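Local coordinates for uncharacterized protein (Bacteroides caccae, PDB 3NO2) that is of unknown function but folds into a six-bladed beta-propeller, at residues A171-G176 against L218-N223; E208-F213 against I228-G233; G224-C229 against V247-E252. All blocks are in the same frame, centred on the assembly; numbering follows the deposited sequence.

Interaction 1 (A171-G176 against L218-N223); sequences AFLDNG and LFPLQN
Leu218 meets Ala171 through its backbone rather than its side chain: its carbonyl O lies 3.5 Å from Ala171 CB, a methyl group directed toward 218-223. The leucine side chain itself drops between two blades, touching Leu179, Ala181 and Phe188 on one and Ile228 on its own. Phe219 turns its ring away, onto Ile271 and Pro273 of strand 270-274, while its backbone is hydrogen-bonded to Tyr227. Residues 171-172 and 218-220 end the innermost strands of two successive propeller blades; these strands run side by side in the same sense, with Ala171 CA 6.5 Å from Leu218 CA, too far apart to pair as one sheet, and here they meet through van der Waals contact. Pro220 contributes the larger part of the 218-223 side of the contact, through the CG and CD edge of its ring. Its CD is pressed against Ala171 CB at 3.5 Å, tighter than usual for two carbons, and its CG lies 3.6 Å from the carbonyl O of Phe172. Leu173 reaches the same CG with its CD2, at 4.1 Å, the two side chains crossing at about a right angle. With chi1 at -58°, Leu173 CG stands opposite its own carbonyl carbon, and the tip comes nearer Pro220 than the direction of CB would suggest. Past Pro220, residues 221-223 leave the strand and turn, Asn223 OD1 accepting a hydrogen bond from Gly225 N. Residues 173-176 turn too, in a type I turn from Leu173 to Gly176, closed by Gly176 N on Leu173 O at 2.8 Å.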
ATOM      1  N   ALA A 171       5.892  -0.456  -6.098  1.00  6.81           N
ATOM      2  CA  ALA A 171       5.659  -1.836  -6.547  1.00  7.16           C
ATOM      3  C   ALA A 171       6.567  -2.115  -7.740  1.00  9.37           C
ATOM      4  O   ALA A 171       6.859  -1.244  -8.542  1.00 11.15           O
ATOM      5  CB  ALA A 171       4.193  -2.071  -6.976  1.00  9.09           C
ATOM      6  N   PHE A 172       7.049  -3.342  -7.834  1.00 11.45           N
ATOM      7  CA  PHE A 172       8.019  -3.697  -8.859  1.00 12.58           C
ATOM      8  C   PHE A 172       7.362  -4.238 -10.121  1.00 12.35           C
ATOM      9  O   PHE A 172       6.324  -4.912 -10.089  1.00 14.75           O
ATOM     10  CB  PHE A 172       8.968  -4.731  -8.274  1.00 13.93           C
ATOM     11  CG  PHE A 172       9.740  -4.200  -7.127  1.00 13.71           C
ATOM     12  CD1 PHE A 172      10.709  -3.217  -7.311  1.00 16.64           C
ATOM     13  CD2 PHE A 172       9.466  -4.640  -5.828  1.00 16.45           C
ATOM     14  CE1 PHE A 172      11.401  -2.706  -6.215  1.00 20.56           C
ATOM     15  CE2 PHE A 172      10.152  -4.114  -4.753  1.00 18.24           C
ATOM     16  CZ  PHE A 172      11.099  -3.160  -4.937  1.00 17.14           C
ATOM     17  N   LEU A 173       7.993  -3.921 -11.240  1.00 15.41           N
ATOM     18  CA  LEU A 173       7.630  -4.444 -12.549  1.00 16.92           C
ATOM     19  C   LEU A 173       8.561  -5.604 -12.905  1.00 21.33           C
ATOM     20  O   LEU A 173       9.653  -5.740 -12.332  1.00 19.65           O
ATOM     21  CB  LEU A 173       7.733  -3.359 -13.607  1.00 19.02           C
ATOM     22  CG  LEU A 173       6.889  -2.100 -13.385  1.00 13.78           C
ATOM     23  CD1 LEU A 173       7.150  -1.094 -14.510  1.00 21.93           C
ATOM     24  CD2 LEU A 173       5.421  -2.569 -13.312  1.00 17.13           C
ATOM     25  N   ASP A 174       8.117  -6.393 -13.880  1.00 24.91           N
ATOM     26  CA  ASP A 174       8.885  -7.546 -14.360  1.00 28.39           C
ATOM     27  C   ASP A 174      10.291  -7.182 -14.760  1.00 27.95           C
ATOM     28  O   ASP A 174      11.203  -7.970 -14.524  1.00 31.39           O
ATOM     29  CB  ASP A 174       8.179  -8.202 -15.558  1.00 31.40           C
ATOM     30  CG  ASP A 174       7.017  -9.078 -15.143  1.00 39.98           C
ATOM     31  OD1 ASP A 174       7.010  -9.574 -13.992  1.00 54.19           O
ATOM     32  OD2 ASP A 174       6.109  -9.282 -15.984  1.00 57.82           O
ATOM     33  N   ASN A 175      10.484  -6.002 -15.359  1.00 24.46           N
ATOM     34  CA  ASN A 175      11.824  -5.573 -15.782  1.00 25.69           C
ATOM     35  C   ASN A 175      12.707  -5.065 -14.664  1.00 24.13           C
ATOM     36  O   ASN A 175      13.818  -4.630 -14.922  1.00 24.67           O
ATOM     37  CB  ASN A 175      11.760  -4.531 -16.925  1.00 27.62           C
ATOM     38  CG  ASN A 175      11.319  -3.140 -16.447  1.00 33.19           C
ATOM     39  OD1 ASN A 175      10.873  -2.970 -15.304  1.00 22.21           O
ATOM     40  ND2 ASN A 175      11.460  -2.140 -17.318  1.00 31.26           N
ATOM     41  N   GLY A 176      12.198  -5.070 -13.423  1.00 20.84           N
ATOM     42  CA  GLY A 176      12.962  -4.630 -12.261  1.00 21.26           C
ATOM     43  C   GLY A 176      12.816  -3.145 -11.913  1.00 18.65           C
ATOM     44  O   GLY A 176      13.317  -2.706 -10.868  1.00 20.29           O
ATOM     45  N   LEU A 218      -0.606   0.654  -5.811  1.00  6.08           N
ATOM     46  CA  LEU A 218      -0.547   0.137  -7.177  1.00  5.22           C
ATOM     47  C   LEU A 218      -0.178  -1.332  -7.108  1.00  7.15           C
ATOM     48  O   LEU A 218       0.776  -1.687  -6.389  1.00  7.16           O
ATOM     49  CB  LEU A 218       0.527   0.907  -7.943  1.00  6.69           C
ATOM     50  CG  LEU A 218       0.401   2.442  -7.948  1.00  6.67           C
ATOM     51  CD1 LEU A 218       1.665   3.035  -8.637  1.00  8.90           C
ATOM     52  CD2 LEU A 218      -0.864   2.892  -8.640  1.00  8.55           C
ATOM     53  N   PHE A 219      -0.884  -2.191  -7.850  1.00  7.14           N
ATOM     54  CA  PHE A 219      -0.643  -3.602  -7.815  1.00  6.95           C
ATOM     55  C   PHE A 219      -0.495  -4.113  -9.242  1.00  7.80           C
ATOM     56  O   PHE A 219      -1.474  -4.354  -9.944  1.00  7.71           O
ATOM     57  CB  PHE A 219      -1.738  -4.374  -7.054  1.00  7.33           C
ATOM     58  CG  PHE A 219      -1.275  -5.714  -6.575  1.00 10.24           C
ATOM     59  CD1 PHE A 219      -1.197  -6.771  -7.434  1.00 12.98           C
ATOM     60  CD2 PHE A 219      -0.915  -5.867  -5.266  1.00 10.88           C
ATOM     61  CE1 PHE A 219      -0.726  -8.021  -6.949  1.00 13.62           C
ATOM     62  CE2 PHE A 219      -0.432  -7.101  -4.804  1.00 15.19           C
ATOM     63  CZ  PHE A 219      -0.328  -8.118  -5.663  1.00 13.24           C
ATOM     64  N   PRO A 220       0.758  -4.281  -9.671  1.00  8.99           N
ATOM     65  CA  PRO A 220       0.999  -4.818 -11.046  1.00 10.23           C
ATOM     66  C   PRO A 220       0.508  -6.243 -11.224  1.00 11.58           C
ATOM     67  O   PRO A 220       0.603  -7.040 -10.299  1.00 12.09           O
ATOM     68  CB  PRO A 220       2.535  -4.775 -11.161  1.00 11.09           C
ATOM     69  CG  PRO A 220       2.953  -3.665 -10.232  1.00 11.17           C
ATOM     70  CD  PRO A 220       2.005  -3.748  -9.059  1.00  8.68           C
ATOM     71  N   LEU A 221      -0.045  -6.490 -12.408  1.00 12.35           N
ATOM     72  CA  LEU A 221      -0.643  -7.765 -12.780  1.00 13.59           C
ATOM     73  C   LEU A 221       0.187  -8.420 -13.878  1.00 16.22           C
ATOM     74  O   LEU A 221       0.841  -7.747 -14.664  1.00 16.05           O
ATOM     75  CB  LEU A 221      -2.085  -7.579 -13.215  1.00 12.15           C
ATOM     76  CG  LEU A 221      -2.971  -6.981 -12.133  1.00 13.85           C
ATOM     77  CD1 LEU A 221      -4.299  -6.490 -12.729  1.00 18.37           C
ATOM     78  CD2 LEU A 221      -3.132  -7.994 -10.996  1.00 16.57           C
ATOM     79  N   GLN A 222       0.137  -9.760 -13.863  1.00 22.97           N
ATOM     80  CA  GLN A 222       0.949 -10.604 -14.767  1.00 29.45           C
ATOM     81  C   GLN A 222       0.619 -10.280 -16.202  1.00 31.62           C
ATOM     82  O   GLN A 222       1.485 -10.378 -17.084  1.00 33.86           O
ATOM     83  CB  GLN A 222       0.711 -12.102 -14.493  1.00 29.20           C
ATOM     84  CG  GLN A 222       1.396 -12.625 -13.223  1.00 35.00           C
ATOM     85  N   ASN A 223      -0.622  -9.882 -16.447  1.00 33.41           N
ATOM     86  CA  ASN A 223      -1.056  -9.504 -17.792  1.00 35.56           C
ATOM     87  C   ASN A 223      -0.609  -8.109 -18.294  1.00 34.23           C
ATOM     88  O   ASN A 223      -0.972  -7.712 -19.405  1.00 34.21           O
ATOM     89  CB  ASN A 223      -2.582  -9.702 -17.935  1.00 35.74           C
ATOM     90  CG  ASN A 223      -3.385  -8.895 -16.917  1.00 36.35           C
ATOM     91  OD1 ASN A 223      -3.041  -7.768 -16.605  1.00 32.67           O
ATOM     92  ND2 ASN A 223      -4.472  -9.477 -16.415  1.00 46.09           N
TER

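Interaction 2 (E208-F213 against I228-G233); sequences EGVQLF and ICNWQG
The Phe213 ring presents its edge to the amide of Asn230: OD1 lies in the ring plane, ND2 is 3.8 Å from CD2, the planes 42° apart. Val210 CG2 lies over one face of that amide, 3.4 Å from Asn230 ND2. Gln232 approaches obliquely, its CG 3.9 Å from Phe213 CD2, the amide beyond turned roughly along the ring (planes 29° apart) and its NE2 hydrogen-bonded to His243 O; the His243 ring meets Phe213 edge-to-face. Gly233 N lies over one face of the Trp231 indole, toward its rim. The Asn230 amide grips the backbone of 208-213 twice. Its OD1 accepts Phe213 N at 2.8 Å in the carbonyl plane, almost straight, and its ND2 donates to Gln211 O at 3.1 Å, tilted somewhat out of the amide plane. Pro244 O takes a further bond from ND2, fixing the amide's rotation. A chi1 of -168° (CG opposite the backbone N) carries it to the loop. Leu212 CD2 rests on Ile228 CG2 at 4.2 Å. The irregular chain 208-213, between strands 198-203 and 214-220, lies against the end of strand 226-231, with Val210 continuing onto Val247 of strand 246-249 and Phe213 O bonded to His186 ND1.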
ATOM      1  N   GLU A 208      -7.525   6.138 -19.762  0.50 14.37           N
ATOM      2  CA  GLU A 208      -8.868   6.354 -20.236  0.50 13.96           C
ATOM      3  C   GLU A 208      -9.842   5.728 -19.251  0.50 11.22           C
ATOM      4  O   GLU A 208      -9.906   4.505 -19.137  0.50 12.07           O
ATOM      5  CB  GLU A 208      -9.054   5.724 -21.617  0.50 14.72           C
ATOM      6  CG  GLU A 208     -10.456   5.913 -22.129  0.50 15.73           C
ATOM      7  CD  GLU A 208     -10.707   5.290 -23.498  0.50 16.43           C
ATOM      8  OE1 GLU A 208      -9.867   5.534 -24.389  0.50 24.39           O
ATOM      9  OE2 GLU A 208     -11.764   4.614 -23.688  0.50 11.43           O
ATOM     10  N   GLY A 209     -10.563   6.571 -18.518  1.00 11.27           N
ATOM     11  CA  GLY A 209     -11.706   6.150 -17.750  1.00 11.14           C
ATOM     12  C   GLY A 209     -11.756   6.460 -16.277  1.00  9.96           C
ATOM     13  O   GLY A 209     -12.631   5.982 -15.549  1.00 11.81           O
ATOM     14  N   VAL A 210     -10.804   7.265 -15.772  1.00 10.73           N
ATOM     15  CA  VAL A 210     -10.814   7.580 -14.346  1.00  9.57           C
ATOM     16  C   VAL A 210     -10.117   8.928 -14.063  1.00 10.88           C
ATOM     17  O   VAL A 210      -9.029   9.189 -14.583  1.00 12.83           O
ATOM     18  CB  VAL A 210     -10.189   6.456 -13.486  1.00 10.85           C
ATOM     19  CG1 VAL A 210      -8.774   6.146 -13.914  1.00 12.89           C
ATOM     20  CG2 VAL A 210     -10.208   6.773 -11.978  1.00 10.08           C
ATOM     21  N   GLN A 211     -10.750   9.753 -13.257  1.00 10.66           N
ATOM     22  CA  GLN A 211     -10.082  10.911 -12.643  1.00  9.70           C
ATOM     23  C   GLN A 211      -9.343  10.339 -11.417  1.00  9.21           C
ATOM     24  O   GLN A 211      -9.969   9.719 -10.538  1.00 10.27           O
ATOM     25  CB  GLN A 211     -11.087  11.970 -12.188  1.00 10.89           C
ATOM     26  CG  GLN A 211     -10.386  13.127 -11.461  1.00 15.28           C
ATOM     27  CD  GLN A 211     -11.323  14.226 -10.950  1.00 20.84           C
ATOM     28  OE1 GLN A 211     -12.508  14.314 -11.371  1.00 19.04           O
ATOM     29  NE2 GLN A 211     -10.806  15.096 -10.059  1.00 18.42           N
ATOM     30  N   LEU A 212      -8.045  10.576 -11.338  1.00  8.18           N
ATOM     31  CA  LEU A 212      -7.218  10.147 -10.200  1.00  8.17           C
ATOM     32  C   LEU A 212      -7.269  11.173  -9.096  1.00  8.00           C
ATOM     33  O   LEU A 212      -7.036  12.366  -9.330  1.00  8.32           O
ATOM     34  CB  LEU A 212      -5.789   9.904 -10.622  1.00  7.93           C
ATOM     35  CG  LEU A 212      -5.584   8.777 -11.667  1.00  8.91           C
ATOM     36  CD1 LEU A 212      -4.127   8.706 -12.154  1.00 10.23           C
ATOM     37  CD2 LEU A 212      -6.061   7.400 -11.129  1.00 10.01           C
ATOM     38  N   PHE A 213      -7.638  10.693  -7.909  1.00  6.77           N
ATOM     39  CA  PHE A 213      -7.669  11.501  -6.682  1.00  6.62           C
ATOM     40  C   PHE A 213      -6.349  11.268  -5.935  1.00  6.99           C
ATOM     41  O   PHE A 213      -5.308  11.663  -6.451  1.00  7.56           O
ATOM     42  CB  PHE A 213      -8.933  11.148  -5.907  1.00  6.91           C
ATOM     43  CG  PHE A 213     -10.180  11.635  -6.600  1.00  7.24           C
ATOM     44  CD1 PHE A 213     -10.645  12.918  -6.349  1.00 13.39           C
ATOM     45  CD2 PHE A 213     -10.804  10.921  -7.569  1.00  8.99           C
ATOM     46  CE1 PHE A 213     -11.782  13.420  -7.031  1.00 16.71           C
ATOM     47  CE2 PHE A 213     -11.920  11.424  -8.225  1.00 10.91           C
ATOM     48  CZ  PHE A 213     -12.391  12.640  -7.960  1.00 14.09           C
ATOM     49  N   ILE A 228      -5.193   0.154  -9.392  1.00  6.43           N
ATOM     50  CA  ILE A 228      -4.926   1.461  -8.786  1.00  6.23           C
ATOM     51  C   ILE A 228      -6.011   1.712  -7.760  1.00  4.53           C
ATOM     52  O   ILE A 228      -7.201   1.768  -8.083  1.00  5.48           O
ATOM     53  CB  ILE A 228      -4.912   2.584  -9.830  1.00  6.01           C
ATOM     54  CG1 ILE A 228      -3.932   2.289 -10.953  1.00  7.63           C
ATOM     55  CG2 ILE A 228      -4.649   3.931  -9.135  1.00  8.07           C
ATOM     56  CD1 ILE A 228      -4.059   3.262 -12.147  1.00 10.42           C
ATOM     57  N   CYS A 229      -5.610   1.916  -6.510  1.00  4.89           N
ATOM     58  CA  CYS A 229      -6.479   2.314  -5.424  1.00  5.46           C
ATOM     59  C   CYS A 229      -6.634   3.852  -5.480  1.00  5.69           C
ATOM     60  O   CYS A 229      -5.666   4.584  -5.320  1.00  7.01           O
ATOM     61  CB  CYS A 229      -5.953   1.885  -4.072  1.00  5.65           C
ATOM     62  SG  CYS A 229      -5.772   0.093  -3.889  1.00  6.18           S
ATOM     63  N   ASN A 230      -7.852   4.285  -5.798  1.00  5.26           N
ATOM     64  CA  ASN A 230      -8.146   5.680  -6.113  1.00  5.40           C
ATOM     65  C   ASN A 230      -8.858   6.354  -4.956  1.00  5.77           C
ATOM     66  O   ASN A 230     -10.073   6.498  -4.941  1.00  5.74           O
ATOM     67  CB  ASN A 230      -9.034   5.707  -7.369  1.00  5.12           C
ATOM     68  CG  ASN A 230      -9.187   7.080  -7.964  1.00  7.05           C
ATOM     69  OD1 ASN A 230      -8.307   7.925  -7.795  1.00  7.68           O
ATOM     70  ND2 ASN A 230     -10.319   7.353  -8.636  1.00  7.03           N
ATOM     71  N   TRP A 231      -8.080   6.715  -3.930  1.00  5.86           N
ATOM     72  CA  TRP A 231      -8.621   7.067  -2.624  1.00  5.18           C
ATOM     73  C   TRP A 231      -9.114   8.516  -2.642  1.00  6.14           C
ATOM     74  O   TRP A 231      -8.381   9.442  -3.045  1.00  6.37           O
ATOM     75  CB  TRP A 231      -7.517   6.839  -1.576  1.00  5.51           C
ATOM     76  CG  TRP A 231      -7.951   7.011  -0.139  1.00  5.69           C
ATOM     77  CD1 TRP A 231      -8.566   6.084   0.657  1.00  5.72           C
ATOM     78  CD2 TRP A 231      -7.790   8.169   0.683  1.00  5.96           C
ATOM     79  NE1 TRP A 231      -8.793   6.588   1.895  1.00  5.95           N
ATOM     80  CE2 TRP A 231      -8.319   7.859   1.950  1.00  5.79           C
ATOM     81  CE3 TRP A 231      -7.210   9.407   0.484  1.00  7.55           C
ATOM     82  CZ2 TRP A 231      -8.293   8.757   2.995  1.00  7.77           C
ATOM     83  CZ3 TRP A 231      -7.195  10.328   1.557  1.00  8.05           C
ATOM     84  CH2 TRP A 231      -7.735   9.998   2.759  1.00  7.69           C
ATOM     85  N   GLN A 232     -10.328   8.705  -2.175  1.00  6.15           N
ATOM     86  CA  GLN A 232     -11.064   9.946  -2.357  1.00  6.49           C
ATOM     87  C   GLN A 232     -11.198  10.807  -1.098  1.00  8.36           C
ATOM     88  O   GLN A 232     -11.954  11.789  -1.097  1.00  9.82           O
ATOM     89  CB  GLN A 232     -12.434   9.665  -2.977  1.00  7.87           C
ATOM     90  CG  GLN A 232     -12.252   9.075  -4.407  1.00  8.34           C
ATOM     91  CD  GLN A 232     -13.487   8.457  -4.987  1.00  8.21           C
ATOM     92  OE1 GLN A 232     -14.584   8.985  -4.858  1.00  9.48           O
ATOM     93  NE2 GLN A 232     -13.297   7.334  -5.706  1.00  7.62           N
ATOM     94  N   GLY A 233     -10.435  10.531  -0.073  1.00  7.01           N
ATOM     95  CA  GLY A 233     -10.621  11.209   1.220  1.00  7.75           C
ATOM     96  C   GLY A 233     -10.079  12.613   1.309  1.00  8.63           C
ATOM     97  O   GLY A 233     -10.309  13.261   2.349  1.00 11.09           O
TER

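Interaction 3 (G224-C229 against V247-E252); sequences GGLYIC and VEIDSE
Leu226 and Ile249 form one antiparallel hydrogen-bonded pair, with Leu226 N to Ile249 O and Ile249 N to Leu226 O both 2.9 Å. Ile228 and Val247 form the next, Ile228 N to Val247 O at 2.9 Å and Val247 N to Ile228 O at 3.1 Å. Between them Tyr227 and Glu248 make a non-hydrogen-bonded pair. Here the carbonyls receive weaker CA-H contacts as well: Tyr227 CA lies 3.3 Å from Val247 O, and Glu248 CA likewise faces Leu226 O. The strand axes run at 147°, twisted away from exact antiparallel. Just before the strand, Gly225 brings its CA close to Ile249 O, and Gly224 O packs beside Ser251.

Apolar packing lies on the face that carries Leu226, Ile228, Val247 and Ile249. Leu226 CB meets Ile249 CG1 at 3.8 Å, and Ile228 CB meets Val247 CG2 at 3.9 Å. Ile249 CG1 is tucked in between the two backbone bonds at CA (chi1 60°), and CD1 then reaches diagonally to Ile228 CD1 at 4.0 Å. Phe188 of the preceding blade packs on Leu226 and Ile228.

The other face carries Tyr227 and Glu248. Glu248 CB lies 3.9 Å from Tyr227 CE1, with ring and carboxylate planes 63° apart, while Val247 O sits at the ring edge, in its plane. Both polar ends converge on Lys22 NZ, which forms a salt bridge with Glu248 OE1 and a hydrogen bond with Tyr227 OH; the lysine's charge would probably favour an ionised carboxylate.

This is the pairing of the second and third strands of a four-stranded antiparallel meander, the repeating blade of a six-bladed beta-propeller.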
ATOM      1  N   GLY A 224       0.199  -7.381 -17.518  1.00 28.02           N
ATOM      2  CA  GLY A 224       0.743  -6.061 -17.945  1.00 23.79           C
ATOM      3  C   GLY A 224      -0.156  -4.914 -17.396  1.00 16.26           C
ATOM      4  O   GLY A 224       0.096  -3.715 -17.549  1.00 19.86           O
ATOM      5  N   GLY A 225      -1.221  -5.345 -16.791  1.00 16.11           N
ATOM      6  CA  GLY A 225      -2.168  -4.429 -16.230  1.00 14.05           C
ATOM      7  C   GLY A 225      -1.783  -3.993 -14.824  1.00 12.40           C
ATOM      8  O   GLY A 225      -0.735  -4.334 -14.296  1.00 11.65           O
ATOM      9  N   LEU A 226      -2.691  -3.269 -14.211  1.00  9.82           N
ATOM     10  CA  LEU A 226      -2.399  -2.653 -12.918  1.00  9.36           C
ATOM     11  C   LEU A 226      -3.700  -2.338 -12.169  1.00  7.70           C
ATOM     12  O   LEU A 226      -4.597  -1.728 -12.751  1.00  8.74           O
ATOM     13  CB  LEU A 226      -1.655  -1.316 -13.191  1.00  9.97           C
ATOM     14  CG  LEU A 226      -1.103  -0.529 -12.022  1.00  9.36           C
ATOM     15  CD1 LEU A 226       0.038  -1.329 -11.356  1.00 11.05           C
ATOM     16  CD2 LEU A 226      -0.578   0.843 -12.445  1.00 11.18           C
ATOM     17  N   TYR A 227      -3.783  -2.706 -10.894  1.00  6.98           N
ATOM     18  CA  TYR A 227      -4.789  -2.132 -10.002  1.00  5.37           C
ATOM     19  C   TYR A 227      -4.297  -0.826  -9.447  1.00  5.75           C
ATOM     20  O   TYR A 227      -3.124  -0.720  -9.035  1.00  6.68           O
ATOM     21  CB  TYR A 227      -5.132  -3.061  -8.828  1.00  6.41           C
ATOM     22  CG  TYR A 227      -5.825  -4.359  -9.175  1.00  7.23           C
ATOM     23  CD1 TYR A 227      -7.006  -4.404  -9.878  1.00  8.95           C
ATOM     24  CD2 TYR A 227      -5.318  -5.552  -8.719  1.00  7.36           C
ATOM     25  CE1 TYR A 227      -7.613  -5.618 -10.181  1.00 10.20           C
ATOM     26  CE2 TYR A 227      -5.918  -6.756  -9.026  1.00 10.16           C
ATOM     27  CZ  TYR A 227      -7.063  -6.784  -9.742  1.00  8.79           C
ATOM     28  OH  TYR A 227      -7.696  -8.004 -10.034  1.00 10.87           O
ATOM     29  N   ILE A 228      -5.193   0.154  -9.392  1.00  6.43           N
ATOM     30  CA  ILE A 228      -4.926   1.461  -8.786  1.00  6.23           C
ATOM     31  C   ILE A 228      -6.011   1.712  -7.760  1.00  4.53           C
ATOM     32  O   ILE A 228      -7.201   1.768  -8.083  1.00  5.48           O
ATOM     33  CB  ILE A 228      -4.912   2.584  -9.830  1.00  6.01           C
ATOM     34  CG1 ILE A 228      -3.932   2.289 -10.953  1.00  7.63           C
ATOM     35  CG2 ILE A 228      -4.649   3.931  -9.135  1.00  8.07           C
ATOM     36  CD1 ILE A 228      -4.059   3.262 -12.147  1.00 10.42           C
ATOM     37  N   CYS A 229      -5.610   1.916  -6.510  1.00  4.89           N
ATOM     38  CA  CYS A 229      -6.479   2.314  -5.424  1.00  5.46           C
ATOM     39  C   CYS A 229      -6.634   3.852  -5.480  1.00  5.69           C
ATOM     40  O   CYS A 229      -5.666   4.584  -5.320  1.00  7.01           O
ATOM     41  CB  CYS A 229      -5.953   1.885  -4.072  1.00  5.65           C
ATOM     42  SG  CYS A 229      -5.772   0.093  -3.889  1.00  6.18           S
ATOM     43  N   VAL A 247      -9.684   0.772  -9.711  1.00  6.04           N
ATOM     44  CA  VAL A 247      -9.701   0.422 -11.130  1.00  5.96           C
ATOM     45  C   VAL A 247      -8.642  -0.594 -11.437  1.00  6.89           C
ATOM     46  O   VAL A 247      -7.587  -0.663 -10.777  1.00  7.36           O
ATOM     47  CB  VAL A 247      -9.521   1.657 -12.058  1.00  6.90           C
ATOM     48  CG1 VAL A 247     -10.663   2.663 -11.864  1.00  7.59           C
ATOM     49  CG2 VAL A 247      -8.164   2.332 -11.876  1.00  7.98           C
ATOM     50  N   GLU A 248      -8.901  -1.361 -12.493  1.00  6.98           N
ATOM     51  CA  GLU A 248      -7.905  -2.154 -13.192  1.00  6.87           C
ATOM     52  C   GLU A 248      -7.707  -1.481 -14.537  1.00  6.87           C
ATOM     53  O   GLU A 248      -8.676  -1.284 -15.287  1.00  7.52           O
ATOM     54  CB  GLU A 248      -8.349  -3.590 -13.420  1.00  6.66           C
ATOM     55  CG  GLU A 248      -7.317  -4.445 -14.124  1.00  8.46           C
ATOM     56  CD  GLU A 248      -7.804  -5.848 -14.421  1.00 12.45           C
ATOM     57  OE1 GLU A 248      -8.926  -6.223 -14.001  1.00 11.09           O
ATOM     58  OE2 GLU A 248      -7.048  -6.553 -15.112  1.00 15.85           O
ATOM     59  N   ILE A 249      -6.456  -1.132 -14.855  1.00  7.73           N
ATOM     60  CA  ILE A 249      -6.106  -0.638 -16.173  1.00  8.90           C
ATOM     61  C   ILE A 249      -5.327  -1.742 -16.872  1.00  9.68           C
ATOM     62  O   ILE A 249      -4.582  -2.518 -16.264  1.00 11.64           O
ATOM     63  CB  ILE A 249      -5.367   0.721 -16.190  1.00 10.83           C
ATOM     64  CG1 ILE A 249      -4.058   0.667 -15.421  1.00 12.50           C
ATOM     65  CG2 ILE A 249      -6.309   1.869 -15.678  1.00 11.55           C
ATOM     66  CD1 ILE A 249      -3.124   1.844 -15.743  1.00 16.28           C
ATOM     67  N   ASP A 250      -5.479  -1.799 -18.185  1.00 10.43           N
ATOM     68  CA  ASP A 250      -4.699  -2.709 -19.011  1.00 10.24           C
ATOM     69  C   ASP A 250      -3.395  -2.020 -19.412  1.00 11.94           C
ATOM     70  O   ASP A 250      -3.131  -0.869 -19.048  1.00 12.50           O
ATOM     71  CB  ASP A 250      -5.532  -3.221 -20.217  1.00 14.05           C
ATOM     72  CG  ASP A 250      -5.864  -2.194 -21.230  1.00 12.45           C
ATOM     73  OD1 ASP A 250      -5.389  -1.056 -21.214  1.00 11.74           O
ATOM     74  OD2 ASP A 250      -6.705  -2.568 -22.114  1.00 16.84           O
ATOM     75  N   SER A 251      -2.620  -2.723 -20.238  1.00 14.81           N
ATOM     76  CA  SER A 251      -1.298  -2.200 -20.634  1.00 19.67           C
ATOM     77  C   SER A 251      -1.367  -0.946 -21.519  1.00 21.49           C
ATOM     78  O   SER A 251      -0.396  -0.207 -21.608  1.00 22.68           O
ATOM     79  CB  SER A 251      -0.470  -3.282 -21.339  1.00 22.26           C
ATOM     80  OG  SER A 251      -1.074  -3.663 -22.560  1.00 22.43           O
ATOM     81  N   GLU A 252      -2.520  -0.684 -22.139  1.00 18.52           N
ATOM     82  CA  GLU A 252      -2.748   0.513 -22.933  1.00 21.12           C
ATOM     83  C   GLU A 252      -3.312   1.664 -22.112  1.00 19.84           C
ATOM     84  O   GLU A 252      -3.543   2.759 -22.631  1.00 22.43           O
ATOM     85  CB  GLU A 252      -3.711   0.206 -24.084  1.00 23.80           C
ATOM     86  CG  GLU A 252      -3.121  -0.711 -25.164  1.00 32.93           C
ATOM     87  CD  GLU A 252      -4.117  -1.016 -26.293  1.00 48.64           C
ATOM     88  OE1 GLU A 252      -5.203  -0.372 -26.355  1.00 49.35           O
ATOM     89  OE2 GLU A 252      -3.814  -1.913 -27.118  1.00 56.40           O
TER

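From the N terminus, 171-176 ends the inner strand of one blade, and interaction 1 closes when the inner strand of the next blade, at 218-223, comes beside it, enclosing the other three strands of the first blade and the linker to the next. Interaction 2 opens within that loop, at 208-213, and closes at 228-233 after interaction 1 has closed, so the two cross. Interaction 3 opens at 224-229, just after interaction 1, and shares Ile228 and Cys229 with interaction 2; it closes at 247-252. Interaction 1 joins two blades, interaction 3 pairs strands inside the second, and interaction 2 secures the linking loop to it. Leu221 CD2, 3.6 Å from Tyr227 CE2, connects interactions 1 and 3.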